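3,4-dihydroxybenzoate decarboxylase (Enterobacter cloacae, PDB 5NY5) probably catalyses the reversible decarboxylation of 3,4-dihydroxybenzoate to catechol, as a UbiD-family enzyme dependent on prenylated FMN and a metal ion. Local coordinates at residues I23-P28 with P56-N61. Numbering follows the deposited sequence.
Sequences IETDHP and PAMMFN
Ile23 pairs with Met58 and Thr25 with Phe60 where strands 22-25 and 57-60 run parallel, and four backbone hydrogen bonds join them: Ile23 N to Ala57 O, Met59 N to Ile23 O, Thr25 N to Met59 O and Asn61 N to Thr25 O, each 3.1 Å. The donors alternate between strands, as in regular parallel pairing, and the short strand axes are inclined by 24°. On the sheet face carrying Ile23, Thr25, Met58 and Phe60, the contact is apolar. Ile23 straddles its neighbours: CG2 meets Pro56 CG at 3.9 Å, while CG1 lies 3.8 Å from Met58 CG. The extended selenomethionine side chain of Met58 carries its CE past Ile23 CD1 to Thr25 CG2, 3.7 Å away. With OG1 anti to the backbone N (chi1 175°), Thr25 turns CG2 to Phe60 CD1 at 3.6 Å, and OG1 accepts from His27 N, closing an ST turn. On the other face Glu24 lies beside Met59, its CG 3.8 Å from Met59 CB. Asn61 ND2 donates to Glu24 OE1 (2.9 Å) within its own amide plane but from above the carboxylate, the two planes being perpendicular; OE2 is hydrogen-bonded to Tyr22 OH, so both carboxylate oxygens are engaged. These strands are the flanks of a beta-alpha-beta crossover in the UbiD N-terminal domain. Helix 34-42 covers Met58 and Phe60, Trp486 of a second subunit packs on Thr25 and Met58, and strand 70-73 continues the sheet beyond 57-60, leaving 22-25 outermost within the chain.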
ATOM      1  N   ILE A  23     -20.275  31.430  37.990  1.00 53.04           N
ATOM      2  CA  ILE A  23     -21.650  31.575  38.448  1.00 53.71           C
ATOM      3  C   ILE A  23     -21.815  30.772  39.730  1.00 53.55           C
ATOM      4  O   ILE A  23     -21.003  29.907  40.060  1.00 52.80           O
ATOM      5  CB  ILE A  23     -22.690  31.107  37.405  1.00 53.53           C
ATOM      6  CG1 ILE A  23     -22.602  29.594  37.207  1.00 52.47           C
ATOM      7  CG2 ILE A  23     -22.514  31.842  36.086  1.00 53.79           C
ATOM      8  CD1 ILE A  23     -23.732  29.025  36.383  1.00 52.50           C
ATOM      9  N   GLU A  24     -22.887  31.074  40.454  1.00 54.45           N
ATOM     10  CA  GLU A  24     -23.299  30.298  41.610  1.00 54.57           C
ATOM     11  C   GLU A  24     -24.766  29.932  41.454  1.00 55.03           C
ATOM     12  O   GLU A  24     -25.501  30.548  40.681  1.00 55.51           O
ATOM     13  CB  GLU A  24     -23.096  31.062  42.924  1.00 55.58           C
ATOM     14  CG  GLU A  24     -21.658  31.398  43.247  1.00 59.68           C
ATOM     15  CD  GLU A  24     -21.516  32.101  44.584  1.00 61.09           C
ATOM     16  OE1 GLU A  24     -22.553  32.370  45.226  1.00 57.56           O
ATOM     17  OE2 GLU A  24     -20.371  32.383  44.995  1.00 59.64           O
ATOM     18  N   THR A  25     -25.187  28.918  42.202  1.00 55.02           N
ATOM     19  CA  THR A  25     -26.589  28.538  42.245  1.00 55.72           C
ATOM     20  C   THR A  25     -26.953  28.122  43.661  1.00 56.49           C
ATOM     21  O   THR A  25     -26.168  27.463  44.346  1.00 56.08           O
ATOM     22  CB  THR A  25     -26.907  27.397  41.271  1.00 54.98           C
ATOM     23  OG1 THR A  25     -28.270  26.988  41.445  1.00 55.87           O
ATOM     24  CG2 THR A  25     -25.992  26.209  41.509  1.00 54.06           C
ATOM     25  N   ASP A  26     -28.139  28.532  44.097  1.00 57.78           N
ATOM     26  CA  ASP A  26     -28.688  28.095  45.369  1.00 58.78           C
ATOM     27  C   ASP A  26     -29.722  26.997  45.200  1.00 59.08           C
ATOM     28  O   ASP A  26     -30.299  26.546  46.194  1.00 60.10           O
ATOM     29  CB  ASP A  26     -29.300  29.281  46.118  1.00 61.18           C
ATOM     30  CG  ASP A  26     -28.317  30.417  46.304  1.00 71.96           C
ATOM     31  OD1 ASP A  26     -27.344  30.242  47.066  1.00 60.06           O
ATOM     32  OD2 ASP A  26     -28.520  31.486  45.693  1.00 76.61           O
ATOM     33  N   HIS A  27     -29.971  26.562  43.975  1.00 58.39           N
ATOM     34  CA  HIS A  27     -30.891  25.459  43.751  1.00 58.77           C
ATOM     35  C   HIS A  27     -30.273  24.176  44.290  1.00 58.30           C
ATOM     36  O   HIS A  27     -29.105  23.892  44.008  1.00 57.09           O
ATOM     37  CB  HIS A  27     -31.204  25.320  42.265  1.00 58.22           C
ATOM     38  CG  HIS A  27     -32.479  24.589  41.984  1.00 59.15           C
ATOM     39  ND1 HIS A  27     -32.508  23.334  41.417  1.00 58.76           N
ATOM     40  CD2 HIS A  27     -33.769  24.937  42.195  1.00 60.62           C
ATOM     41  CE1 HIS A  27     -33.762  22.940  41.290  1.00 59.96           C
ATOM     42  NE2 HIS A  27     -34.548  23.895  41.755  1.00 61.09           N
ATOM     43  N   PRO A  28     -31.005  23.396  45.083  1.00 59.38           N
ATOM     44  CA  PRO A  28     -30.427  22.168  45.639  1.00 59.18           C
ATOM     45  C   PRO A  28     -30.025  21.209  44.534  1.00 58.14           C
ATOM     46  O   PRO A  28     -30.721  21.065  43.527  1.00 58.18           O
ATOM     47  CB  PRO A  28     -31.564  21.596  46.495  1.00 60.88           C
ATOM     48  CG  PRO A  28     -32.470  22.746  46.752  1.00 61.94           C
ATOM     49  CD  PRO A  28     -32.383  23.619  45.544  1.00 61.04           C
ATOM     50  N   PRO A  56     -18.853  28.944  32.233  1.00 50.65           N
ATOM     51  CA  PRO A  56     -18.348  29.424  33.516  1.00 50.78           C
ATOM     52  C   PRO A  56     -17.985  28.269  34.428  1.00 51.40           C
ATOM     53  O   PRO A  56     -18.534  27.169  34.335  1.00 49.62           O
ATOM     54  CB  PRO A  56     -19.533  30.217  34.079  1.00 51.53           C
ATOM     55  CG  PRO A  56     -20.713  29.490  33.544  1.00 51.38           C
ATOM     56  CD  PRO A  56     -20.323  29.016  32.162  1.00 51.05           C
ATOM     57  N   ALA A  57     -17.029  28.527  35.309  1.00 50.09           N
ATOM     58  CA  ALA A  57     -16.874  27.657  36.459  1.00 49.73           C
ATOM     59  C   ALA A  57     -18.095  27.817  37.354  1.00 50.15           C
ATOM     60  O   ALA A  57     -18.748  28.863  37.361  1.00 50.84           O
ATOM     61  CB  ALA A  57     -15.593  27.987  37.216  1.00 49.89           C
HETATM   62  N   MSE A  58     -18.418  26.770  38.097  1.00 49.89           N
HETATM   63  CA  MSE A  58     -19.692  26.762  38.798  1.00 50.39           C
HETATM   64  C   MSE A  58     -19.584  26.364  40.260  1.00 50.64           C
HETATM   65  O   MSE A  58     -18.929  25.385  40.605  1.00 50.25           O
HETATM   66  CB  MSE A  58     -20.666  25.832  38.083  1.00 50.18           C
HETATM   67  CG  MSE A  58     -22.106  26.003  38.499  1.00 56.84           C
HETATM   68 SE   MSE A  58     -23.298  25.209  37.186  1.00 55.66          SE
HETATM   69  CE  MSE A  58     -25.002  25.649  38.021  1.00 52.09           C
HETATM   70  N   MSE A  59     -20.247  27.140  41.110  1.00 51.47           N
HETATM   71  CA  MSE A  59     -20.319  26.854  42.533  1.00 51.98           C
HETATM   72  C   MSE A  59     -21.729  26.431  42.914  1.00 52.53           C
HETATM   73  O   MSE A  59     -22.686  27.171  42.705  1.00 53.14           O
HETATM   74  CB  MSE A  59     -19.902  28.076  43.352  1.00 52.77           C
HETATM   75  CG  MSE A  59     -19.967  27.864  44.853  1.00 53.50           C
HETATM   76 SE   MSE A  59     -18.434  26.880  45.538  1.00 53.02          SE
HETATM   77  CE  MSE A  59     -17.081  28.247  45.242  1.00 53.18           C
ATOM     78  N   PHE A  60     -21.856  25.235  43.474  1.00 52.50           N
ATOM     79  CA  PHE A  60     -23.139  24.722  43.940  1.00 53.23           C
ATOM     80  C   PHE A  60     -23.196  24.936  45.448  1.00 54.19           C
ATOM     81  O   PHE A  60     -22.592  24.184  46.216  1.00 54.23           O
ATOM     82  CB  PHE A  60     -23.302  23.253  43.565  1.00 52.86           C
ATOM     83  CG  PHE A  60     -23.437  23.018  42.087  1.00 52.17           C
ATOM     84  CD1 PHE A  60     -24.682  22.815  41.515  1.00 52.59           C
ATOM     85  CD2 PHE A  60     -22.319  23.010  41.265  1.00 51.26           C
ATOM     86  CE1 PHE A  60     -24.811  22.600  40.156  1.00 52.11           C
ATOM     87  CE2 PHE A  60     -22.442  22.795  39.903  1.00 50.78           C
ATOM     88  CZ  PHE A  60     -23.691  22.588  39.349  1.00 51.20           C
ATOM     89  N   ASN A  61     -23.923  25.975  45.869  1.00 55.13           N
ATOM     90  CA  ASN A  61     -23.987  26.352  47.276  1.00 56.26           C
ATOM     91  C   ASN A  61     -24.960  25.500  48.079  1.00 57.18           C
ATOM     92  O   ASN A  61     -24.854  25.460  49.309  1.00 58.09           O
ATOM     93  CB  ASN A  61     -24.380  27.826  47.410  1.00 57.15           C
ATOM     94  CG  ASN A  61     -23.247  28.766  47.053  1.00 56.73           C
ATOM     95  OD1 ASN A  61     -22.081  28.483  47.327  1.00 56.22           O
ATOM     96  ND2 ASN A  61     -23.584  29.896  46.443  1.00 57.11           N
TER